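PDB 4QP0: endo-beta-mannanase from Rhizomucor miehei, which probably hydrolyses internal beta-1,4-mannosidic linkages in mannans, galactomannans and glucomannans, as a secreted TIM-barrel glycoside hydrolase of family 5. Local coordinates for residues P10-D15 with T166-E171; Q67-S72 with K122-T127; D118-N123 with D130-N135. All coordinates share one frame; numbering follows the deposited sequence.

Overall arrangement
Contacts 1 and 3 are buried, whereas contact 2 lies at the surface. Contact 1 joins the N-terminal strand 11-14 to the barrel strand 167-171. It sits on the opposite side of the chain's centre from the other two, whose centres are about 34 and 30 Å from its own. Contacts 2 and 3 have centres about 10 Å apart and share helix 116-124, with K122 and N123 in both. All three contain an edge-to-face aromatic pair. In contact 1 that pair is the whole meeting. Contact 2 adds an asparagine laid on a tryptophan face. Contact 3 adds valine packing and, on its outer side, a bound sulfate.

Contact 1: residues P10-D15 with T166-E171; sequences PQFTLD and TIFGWE
F12 and F168 bring together two strands that are not paired with each other. Strand 11-14 and strand 167-171 stay well apart, with 10.3 Å between F12 CA and F168 CA. Strand 11-14 runs antiparallel between strands 6-8 and 17-25. Strand 167-171 runs parallel between strands 102-106 and 214-216. The second segment bends at F168, whose backbone angles are helical, and becomes extended again at G169.

Between the two segments, only the phenyl rings of F12 and F168 meet. They form a T-shaped (edge-to-face) pair with centroids 5.0 Å apart and planes at 82°. F168 supplies the edge. Its CZ stands 3.7 Å above the F12 ring plane, over the ring centre, so it is nearly equidistant from all six ring carbons. The closest approach is F12 CE1 to F168 CZ, at 3.8 Å. F168 CE2 also lies 3.8 Å from F12 CE1.

The setting is the TIM barrel of a family 5 glycosidase. Strand 167-171 is one of its parallel staves, and F168 lies near the N-terminal end of that strand. Strand 11-14 belongs to the antiparallel N-terminal strands added before the barrel, so its F12 ring lies against this end of the stave.

F168 reaches across because its CG is anti to the backbone N (chi1 -172°). F12 has CG anti to its carbonyl carbon (chi1 -75°) and offers its face. F252 makes a further edge-to-face pair with F12. Farther along the second strand, E171 OE1 takes a salt bridge from R53 and a hydrogen bond from T106 OG1.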
loop_
_atom_site.group_PDB
_atom_site.type_symbol
_atom_site.label_atom_id
_atom_site.label_comp_id
_atom_site.label_asym_id
_atom_site.label_seq_id
_atom_site.Cartn_x
_atom_site.Cartn_y
_atom_site.Cartn_z
ATOM N N PRO A 10 0.868 -14.815 13.364
ATOM C CA PRO A 10 0.044 -13.609 13.225
ATOM C C PRO A 10 0.797 -12.278 13.393
ATOM O O PRO A 10 0.225 -11.224 13.123
ATOM C CB PRO A 10 -0.997 -13.771 14.342
ATOM C CG PRO A 10 -0.303 -14.587 15.385
ATOM C CD PRO A 10 0.615 -15.516 14.639
ATOM N N GLN A 11 2.058 -12.322 13.821
ATOM C CA GLN A 11 2.804 -11.090 14.100
ATOM C C GLN A 11 3.875 -10.772 13.060
ATOM O O GLN A 11 4.440 -11.670 12.427
ATOM C CB GLN A 11 3.473 -11.146 15.478
ATOM C CG GLN A 11 2.544 -11.434 16.639
ATOM C CD GLN A 11 3.299 -11.853 17.886
ATOM O OE1 GLN A 11 4.077 -12.811 17.867
ATOM N NE2 GLN A 11 3.076 -11.133 18.980
ATOM N N PHE A 12 4.142 -9.479 12.897
ATOM C CA PHE A 12 5.351 -9.034 12.235
ATOM C C PHE A 12 6.473 -9.160 13.243
ATOM O O PHE A 12 6.241 -9.059 14.447
ATOM C CB PHE A 12 5.237 -7.578 11.797
ATOM C CG PHE A 12 4.373 -7.373 10.593
ATOM C CD1 PHE A 12 4.661 -8.023 9.382
ATOM C CD2 PHE A 12 3.284 -6.514 10.650
ATOM C CE1 PHE A 12 3.864 -7.823 8.274
ATOM C CE2 PHE A 12 2.488 -6.312 9.542
ATOM C CZ PHE A 12 2.777 -6.968 8.352
ATOM N N THR A 13 7.689 -9.375 12.753
ATOM C CA THR A 13 8.827 -9.527 13.642
ATOM C C THR A 13 10.057 -8.797 13.106
ATOM O O THR A 13 10.384 -8.881 11.918
ATOM C CB THR A 13 9.092 -11.016 13.995
ATOM O OG1 THR A 13 10.160 -11.105 14.935
ATOM C CG2 THR A 13 9.434 -11.864 12.759
ATOM N N LEU A 14 10.698 -8.041 13.990
ATOM C CA LEU A 14 11.933 -7.339 13.668
ATOM C C LEU A 14 13.006 -7.741 14.668
ATOM O O LEU A 14 12.903 -7.436 15.864
ATOM C CB LEU A 14 11.718 -5.823 13.679
ATOM C CG LEU A 14 12.766 -4.968 12.954
ATOM C CD1 LEU A 14 13.026 -5.464 11.534
ATOM C CD2 LEU A 14 12.330 -3.514 12.941
ATOM N N ASP A 15 14.034 -8.420 14.159
ATOM C CA ASP A 15 15.042 -9.094 14.979
ATOM C C ASP A 15 14.376 -10.268 15.693
ATOM O O ASP A 15 13.763 -11.120 15.043
ATOM C CB ASP A 15 15.728 -8.134 15.968
ATOM C CG ASP A 15 16.506 -7.021 15.271
ATOM O OD1 ASP A 15 17.339 -7.325 14.386
ATOM O OD2 ASP A 15 16.296 -5.837 15.624
ATOM N N THR A 166 15.956 -1.388 4.858
ATOM C CA THR A 166 15.117 -0.204 5.053
ATOM C C THR A 166 13.711 -0.392 4.475
ATOM O O THR A 166 12.740 0.182 4.979
ATOM C CB THR A 166 15.762 1.041 4.420
ATOM O OG1 THR A 166 17.151 1.104 4.780
ATOM C CG2 THR A 166 15.054 2.288 4.884
ATOM N N ILE A 167 13.616 -1.191 3.416
ATOM C CA ILE A 167 12.343 -1.533 2.804
ATOM C C ILE A 167 11.641 -2.603 3.636
ATOM O O ILE A 167 12.213 -3.668 3.910
ATOM C CB ILE A 167 12.533 -2.020 1.343
ATOM C CG1 ILE A 167 13.039 -0.874 0.468
ATOM C CG2 ILE A 167 11.231 -2.560 0.770
ATOM C CD1 ILE A 167 13.669 -1.332 -0.827
ATOM N N PHE A 168 10.402 -2.298 4.031
ATOM C CA PHE A 168 9.540 -3.200 4.796
ATOM C C PHE A 168 9.101 -4.360 3.919
ATOM O O PHE A 168 9.221 -5.525 4.310
ATOM C CB PHE A 168 8.312 -2.439 5.283
ATOM C CG PHE A 168 7.434 -3.208 6.233
ATOM C CD1 PHE A 168 7.431 -2.903 7.589
ATOM C CD2 PHE A 168 6.563 -4.197 5.767
ATOM C CE1 PHE A 168 6.612 -3.590 8.473
ATOM C CE2 PHE A 168 5.742 -4.885 6.648
ATOM C CZ PHE A 168 5.765 -4.577 8.002
ATOM N N GLY A 169 8.578 -4.041 2.737
ATOM C CA GLY A 169 8.098 -5.065 1.835
ATOM C C GLY A 169 7.469 -4.455 0.612
ATOM O O GLY A 169 7.207 -3.255 0.579
ATOM N N TRP A 170 7.236 -5.296 -0.392
ATOM C CA TRP A 170 6.602 -4.896 -1.656
ATOM C C TRP A 170 5.116 -5.126 -1.699
ATOM O O TRP A 170 4.623 -6.145 -1.222
ATOM C CB TRP A 170 7.229 -5.664 -2.809
ATOM C CG TRP A 170 8.721 -5.533 -2.847
ATOM C CD1 TRP A 170 9.664 -6.509 -2.560
ATOM C CD2 TRP A 170 9.495 -4.326 -3.171
ATOM N NE1 TRP A 170 10.940 -6.010 -2.688
ATOM C CE2 TRP A 170 10.910 -4.704 -3.053
ATOM C CE3 TRP A 170 9.171 -3.024 -3.542
ATOM C CZ2 TRP A 170 11.937 -3.800 -3.301
ATOM C CZ3 TRP A 170 10.213 -2.122 -3.797
ATOM C CH2 TRP A 170 11.563 -2.501 -3.679
ATOM N N GLU A 171 4.388 -4.187 -2.295
ATOM C CA GLU A 171 2.982 -4.396 -2.591
ATOM C C GLU A 171 2.782 -4.374 -4.091
ATOM O O GLU A 171 3.271 -3.469 -4.777
ATOM C CB GLU A 171 2.119 -3.323 -1.936
ATOM C CG GLU A 171 2.296 -3.224 -0.435
ATOM C CD GLU A 171 1.088 -2.630 0.247
ATOM O OE1 GLU A 171 0.581 -1.579 -0.218
ATOM O OE2 GLU A 171 0.643 -3.231 1.247
#

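Contact 2: residues Q67-S72 with K122-T127; sequences QQWDSS and KNFGGT
W69 meets N123 and F124 at the C-terminal end of helix 116-124. Q67, two residues earlier, does not touch 122-127. Its NE2 is hydrogen-bonded to the OH of Y120, about one turn before F124 in the helix.

W69 makes the whole contact on its side. Its CG is anti to the backbone N (chi1 -173°), which carries the indole out to the helix end. N123 lies over one face of the indole. The amide is nearly parallel to it, with the planes 17° apart, and the two side chains run in opposite directions. N123 CB makes a CH-pi contact, 3.9 Å from the centroid of the five-membered ring. The backbone N123 O is also over the face, displaced toward the rim and 3.5 Å from W69 CZ2.

The far edge of the indole points at F124. W69 CZ3 is 3.8 Å from F124 CZ, over the phenyl face. This edge-to-face pair has planes at 68°.

S71 and S72 follow in an exposed turn. On the other side, G125, with positive phi, leaves the helix, and two bonds run back into the last turn. The one from G125 N to K122 O is weak. This is a Schellman motif, and the tryptophan of the 67-70/75-78 beta-hairpin packs beside it.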
loop_
_atom_site.group_PDB
_atom_site.type_symbol
_atom_site.label_atom_id
_atom_site.label_comp_id
_atom_site.label_asym_id
_atom_site.label_seq_id
_atom_site.Cartn_x
_atom_site.Cartn_y
_atom_site.Cartn_z
ATOM N N GLN A 67 7.761 5.502 -15.304
ATOM C CA GLN A 67 7.481 4.783 -16.552
ATOM C C GLN A 67 6.737 5.678 -17.528
ATOM O O GLN A 67 6.108 6.661 -17.131
ATOM C CB GLN A 67 6.625 3.550 -16.307
ATOM C CG GLN A 67 7.366 2.312 -15.863
ATOM C CD GLN A 67 6.419 1.278 -15.282
ATOM O OE1 GLN A 67 5.735 1.528 -14.279
ATOM N NE2 GLN A 67 6.377 0.110 -15.901
ATOM N N GLN A 68 6.791 5.305 -18.801
ATOM C CA GLN A 68 6.249 6.116 -19.882
ATOM C C GLN A 68 6.320 5.334 -21.189
ATOM O O GLN A 68 7.244 4.549 -21.409
ATOM C CB GLN A 68 7.015 7.442 -19.962
ATOM C CG GLN A 68 7.178 8.070 -21.333
ATOM C CD GLN A 68 8.056 9.308 -21.286
ATOM O OE1 GLN A 68 7.806 10.237 -20.511
ATOM N NE2 GLN A 68 9.091 9.327 -22.119
ATOM N N TRP A 69 5.321 5.538 -22.040
ATOM C CA TRP A 69 5.277 4.887 -23.332
ATOM C C TRP A 69 6.059 5.665 -24.342
ATOM O O TRP A 69 5.939 6.889 -24.434
ATOM C CB TRP A 69 3.846 4.733 -23.801
ATOM C CG TRP A 69 3.751 3.915 -25.059
ATOM C CD1 TRP A 69 3.528 4.370 -26.356
ATOM C CD2 TRP A 69 3.907 2.460 -25.187
ATOM N NE1 TRP A 69 3.518 3.325 -27.250
ATOM C CE2 TRP A 69 3.741 2.154 -26.618
ATOM C CE3 TRP A 69 4.144 1.418 -24.296
ATOM C CZ2 TRP A 69 3.813 0.856 -27.105
ATOM C CZ3 TRP A 69 4.218 0.114 -24.801
ATOM C CH2 TRP A 69 4.057 -0.158 -26.171
ATOM N N ASP A 70 6.875 4.955 -25.112
ATOM C CA ASP A 70 7.632 5.566 -26.199
ATOM C C ASP A 70 6.971 5.230 -27.535
ATOM O O ASP A 70 7.060 4.096 -28.021
ATOM C CB ASP A 70 9.087 5.093 -26.172
ATOM C CG ASP A 70 10.036 6.073 -26.834
ATOM O OD1 ASP A 70 9.572 7.072 -27.432
ATOM O OD2 ASP A 70 11.259 5.839 -26.749
ATOM N N SER A 71 6.295 6.224 -28.110
ATOM C CA SER A 71 5.557 6.053 -29.366
ATOM C C SER A 71 6.479 5.798 -30.561
ATOM O O SER A 71 6.067 5.175 -31.546
ATOM C CB SER A 71 4.632 7.251 -29.625
ATOM O OG SER A 71 5.252 8.477 -29.269
ATOM N N SER A 72 7.722 6.269 -30.457
ATOM C CA SER A 72 8.747 6.049 -31.482
ATOM C C SER A 72 9.321 4.629 -31.416
ATOM O O SER A 72 9.504 3.977 -32.448
ATOM C CB SER A 72 9.882 7.076 -31.345
ATOM O OG SER A 72 9.405 8.409 -31.453
ATOM N N LYS A 122 -4.013 1.239 -22.032
ATOM C CA LYS A 122 -4.161 2.194 -23.124
ATOM C C LYS A 122 -3.057 2.009 -24.158
ATOM O O LYS A 122 -3.337 1.786 -25.342
ATOM C CB LYS A 122 -4.141 3.624 -22.575
ATOM C CG LYS A 122 -4.157 4.725 -23.628
ATOM C CD LYS A 122 -4.027 6.116 -23.022
ATOM C CE LYS A 122 -2.802 6.246 -22.121
ATOM N NZ LYS A 122 -2.017 7.490 -22.376
ATOM N N ASN A 123 -1.810 2.068 -23.691
ATOM C CA ASN A 123 -0.637 2.064 -24.568
ATOM C C ASN A 123 -0.280 0.711 -25.198
ATOM O O ASN A 123 0.402 0.669 -26.225
ATOM C CB ASN A 123 0.563 2.689 -23.854
ATOM C CG ASN A 123 0.352 4.163 -23.545
ATOM O OD1 ASN A 123 0.125 4.540 -22.399
ATOM N ND2 ASN A 123 0.416 5.002 -24.573
ATOM N N PHE A 124 -0.738 -0.388 -24.602
ATOM C CA PHE A 124 -0.543 -1.717 -25.208
ATOM C C PHE A 124 -1.651 -2.137 -26.189
ATOM O O PHE A 124 -1.495 -3.106 -26.938
ATOM C CB PHE A 124 -0.308 -2.790 -24.138
ATOM C CG PHE A 124 1.135 -2.945 -23.746
ATOM C CD1 PHE A 124 2.028 -3.621 -24.580
ATOM C CD2 PHE A 124 1.608 -2.413 -22.550
ATOM C CE1 PHE A 124 3.363 -3.759 -24.227
ATOM C CE2 PHE A 124 2.939 -2.551 -22.188
ATOM C CZ PHE A 124 3.819 -3.222 -23.028
ATOM N N GLY A 125 -2.759 -1.397 -26.185
ATOM C CA GLY A 125 -3.858 -1.633 -27.117
ATOM C C GLY A 125 -5.071 -2.307 -26.501
ATOM O O GLY A 125 -6.017 -2.648 -27.206
ATOM N N GLY A 126 -5.048 -2.503 -25.185
ATOM C CA GLY A 126 -6.176 -3.122 -24.485
ATOM C C GLY A 126 -7.345 -2.166 -24.360
ATOM O O GLY A 126 -7.174 -0.947 -24.462
ATOM N N THR A 127 -8.537 -2.719 -24.145
ATOM C CA THR A 127 -9.757 -1.910 -24.005
ATOM C C THR A 127 -10.430 -2.086 -22.638
ATOM O O THR A 127 -11.236 -1.252 -22.219
ATOM C CB THR A 127 -10.772 -2.178 -25.147
ATOM O OG1 THR A 127 -10.692 -3.550 -25.560
ATOM C CG2 THR A 127 -10.486 -1.275 -26.351
#

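Contact 3: residues D118-N123 with D130-N135; sequences DYYVKN and DDFYTN. With SO4 (sulfate ion), chain B.
Y120 and F132 form the tight part of this contact. F132 points CE1 at one face of the Y120 ring, 3.5 Å from Y120 CG, near the root of the tyrosine. The pair is edge-to-face, but well short of perpendicular, with planes at 52°. Y120 CG is anti to its carbonyl carbon (chi1 -71°), while F132 CG is anti to its backbone N (chi1 -167°). These torsions turn the two rings toward each other. V121 fills in beside them, with its CG2 4.1 Å from F132 CB.

The packing is looser at D131. Its OD2 is 4.2 Å from V121 CG1, a plain van der Waals approach, and the carboxylate is hydrogen-bonded by Y128 N instead. Residues 131-133 have helical backbone angles without a regular helix's bonds. D131 O accepts bonds from both T134 N and N135 N, and N135 is the N-cap of the next helix.

The side of helix 116-124 turned from F132 is more open, with K122 exposed and Y119 partly so. Y119 OH donates to a sulfate, probably from the crystallisation liquor, with 2.8 Å between Y119 OH and sulfate O4. That oxygen lies at the ring edge, in the ring plane. The same hydroxyl is hydrogen-bonded to W69 N. K122 NZ is a weak, long partner at 3.7 Å from sulfate O1, and S61 OG also bonds the ion.

Helix 136-151 packs on the buried side. F142 meets the F132 ring, S141 touches Y120, and M138 touches both V121 and D131. Strand 67-70 lies along the sulfate side, where Q68 touches Y119.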
loop_
_atom_site.group_PDB
_atom_site.type_symbol
_atom_site.label_atom_id
_atom_site.label_comp_id
_atom_site.label_asym_id
_atom_site.label_seq_id
_atom_site.Cartn_x
_atom_site.Cartn_y
_atom_site.Cartn_z
ATOM N N ASP A 118 -4.187 1.481 -15.901
ATOM C CA ASP A 118 -4.851 1.954 -17.120
ATOM C C ASP A 118 -3.857 2.496 -18.166
ATOM O O ASP A 118 -4.124 2.444 -19.373
ATOM C CB ASP A 118 -5.941 2.996 -16.782
ATOM C CG ASP A 118 -7.242 2.363 -16.240
ATOM O OD1 ASP A 118 -7.348 1.113 -16.173
ATOM O OD2 ASP A 118 -8.169 3.128 -15.887
ATOM N N TYR A 119 -2.715 2.997 -17.695
ATOM C CA TYR A 119 -1.651 3.476 -18.580
ATOM C C TYR A 119 -1.090 2.332 -19.430
ATOM O O TYR A 119 -0.854 2.495 -20.631
ATOM C CB TYR A 119 -0.531 4.132 -17.770
ATOM C CG TYR A 119 0.421 4.973 -18.601
ATOM C CD1 TYR A 119 0.305 6.367 -18.634
ATOM C CD2 TYR A 119 1.437 4.378 -19.352
ATOM C CE1 TYR A 119 1.175 7.136 -19.394
ATOM C CE2 TYR A 119 2.308 5.143 -20.113
ATOM C CZ TYR A 119 2.175 6.515 -20.129
ATOM O OH TYR A 119 3.042 7.263 -20.883
ATOM N N TYR A 120 -0.876 1.184 -18.788
ATOM C CA TYR A 120 -0.449 -0.032 -19.461
ATOM C C TYR A 120 -1.476 -0.443 -20.519
ATOM O O TYR A 120 -1.122 -0.729 -21.660
ATOM C CB TYR A 120 -0.314 -1.179 -18.460
ATOM C CG TYR A 120 0.840 -1.117 -17.480
ATOM C CD1 TYR A 120 2.019 -1.833 -17.716
ATOM C CD2 TYR A 120 0.732 -0.396 -16.282
ATOM C CE1 TYR A 120 3.066 -1.809 -16.806
ATOM C CE2 TYR A 120 1.770 -0.370 -15.365
ATOM C CZ TYR A 120 2.934 -1.074 -15.626
ATOM O OH TYR A 120 3.963 -1.047 -14.713
ATOM N N VAL A 121 -2.746 -0.460 -20.121
ATOM C CA VAL A 121 -3.835 -0.944 -20.967
ATOM C C VAL A 121 -4.034 -0.079 -22.216
ATOM O O VAL A 121 -4.206 -0.608 -23.318
ATOM C CB VAL A 121 -5.156 -1.079 -20.172
ATOM C CG1 VAL A 121 -6.251 -1.687 -21.038
ATOM C CG2 VAL A 121 -4.944 -1.936 -18.933
ATOM N N LYS A 122 -4.013 1.239 -22.032
ATOM C CA LYS A 122 -4.161 2.194 -23.124
ATOM C C LYS A 122 -3.057 2.009 -24.158
ATOM O O LYS A 122 -3.337 1.786 -25.342
ATOM C CB LYS A 122 -4.141 3.624 -22.575
ATOM C CG LYS A 122 -4.157 4.725 -23.628
ATOM C CD LYS A 122 -4.027 6.116 -23.022
ATOM C CE LYS A 122 -2.802 6.246 -22.121
ATOM N NZ LYS A 122 -2.017 7.490 -22.376
ATOM N N ASN A 123 -1.810 2.068 -23.691
ATOM C CA ASN A 123 -0.637 2.064 -24.568
ATOM C C ASN A 123 -0.280 0.711 -25.198
ATOM O O ASN A 123 0.402 0.669 -26.225
ATOM C CB ASN A 123 0.563 2.689 -23.854
ATOM C CG ASN A 123 0.352 4.163 -23.545
ATOM O OD1 ASN A 123 0.125 4.540 -22.399
ATOM N ND2 ASN A 123 0.416 5.002 -24.573
ATOM N N ASP A 130 -9.321 -4.948 -16.729
ATOM C CA ASP A 130 -8.836 -6.251 -16.306
ATOM C C ASP A 130 -8.016 -6.982 -17.376
ATOM O O ASP A 130 -7.621 -8.134 -17.164
ATOM C CB ASP A 130 -10.011 -7.121 -15.863
ATOM C CG ASP A 130 -10.946 -7.459 -17.012
ATOM O OD1 ASP A 130 -11.007 -8.649 -17.399
ATOM O OD2 ASP A 130 -11.602 -6.530 -17.536
ATOM N N ASP A 131 -7.769 -6.330 -18.515
ATOM C CA ASP A 131 -6.804 -6.841 -19.502
ATOM C C ASP A 131 -5.441 -6.994 -18.841
ATOM O O ASP A 131 -4.683 -7.921 -19.157
ATOM C CB ASP A 131 -6.671 -5.905 -20.711
ATOM C CG ASP A 131 -7.728 -6.150 -21.780
ATOM O OD1 ASP A 131 -8.264 -7.275 -21.857
ATOM O OD2 ASP A 131 -8.004 -5.214 -22.560
ATOM N N PHE A 132 -5.154 -6.080 -17.908
ATOM C CA PHE A 132 -3.914 -6.076 -17.132
ATOM C C PHE A 132 -3.704 -7.363 -16.325
ATOM O O PHE A 132 -2.565 -7.737 -16.031
ATOM C CB PHE A 132 -3.883 -4.857 -16.201
ATOM C CG PHE A 132 -2.541 -4.595 -15.585
ATOM C CD1 PHE A 132 -1.465 -4.206 -16.371
ATOM C CD2 PHE A 132 -2.354 -4.730 -14.221
ATOM C CE1 PHE A 132 -0.224 -3.966 -15.808
ATOM C CE2 PHE A 132 -1.116 -4.482 -13.647
ATOM C CZ PHE A 132 -0.048 -4.107 -14.442
ATOM N N TYR A 133 -4.805 -8.035 -15.993
ATOM C CA TYR A 133 -4.774 -9.262 -15.196
ATOM C C TYR A 133 -4.547 -10.532 -16.013
ATOM O O TYR A 133 -4.186 -11.569 -15.452
ATOM C CB TYR A 133 -6.060 -9.396 -14.368
ATOM C CG TYR A 133 -6.334 -8.222 -13.440
ATOM C CD1 TYR A 133 -5.291 -7.515 -12.841
ATOM C CD2 TYR A 133 -7.636 -7.835 -13.144
ATOM C CE1 TYR A 133 -5.541 -6.450 -11.993
ATOM C CE2 TYR A 133 -7.893 -6.770 -12.296
ATOM C CZ TYR A 133 -6.842 -6.082 -11.723
ATOM O OH TYR A 133 -7.088 -5.025 -10.872
ATOM N N THR A 134 -4.742 -10.450 -17.332
ATOM C CA THR A 134 -4.615 -11.631 -18.211
ATOM C C THR A 134 -3.567 -11.507 -19.329
ATOM O O THR A 134 -2.826 -12.458 -19.606
ATOM C CB THR A 134 -5.975 -12.059 -18.812
ATOM O OG1 THR A 134 -6.750 -10.901 -19.154
ATOM C CG2 THR A 134 -6.744 -12.906 -17.818
ATOM N N ASN A 135 -3.519 -10.332 -19.955
ATOM C CA ASN A 135 -2.679 -10.061 -21.120
ATOM C C ASN A 135 -1.197 -10.333 -20.876
ATOM O O ASN A 135 -0.569 -9.638 -20.080
ATOM C CB ASN A 135 -2.884 -8.606 -21.556
ATOM C CG ASN A 135 -2.332 -8.323 -22.936
ATOM O OD1 ASN A 135 -2.878 -8.778 -23.943
ATOM N ND2 ASN A 135 -1.252 -7.556 -22.992
HETATM S S SO4 B . 1.668 10.509 -21.527
HETATM O O1 SO4 B . 1.096 9.397 -22.316
HETATM O O2 SO4 B . 1.814 11.713 -22.379
HETATM O O3 SO4 B . 0.769 10.827 -20.390
HETATM O O4 SO4 B . 3.000 10.089 -21.016
#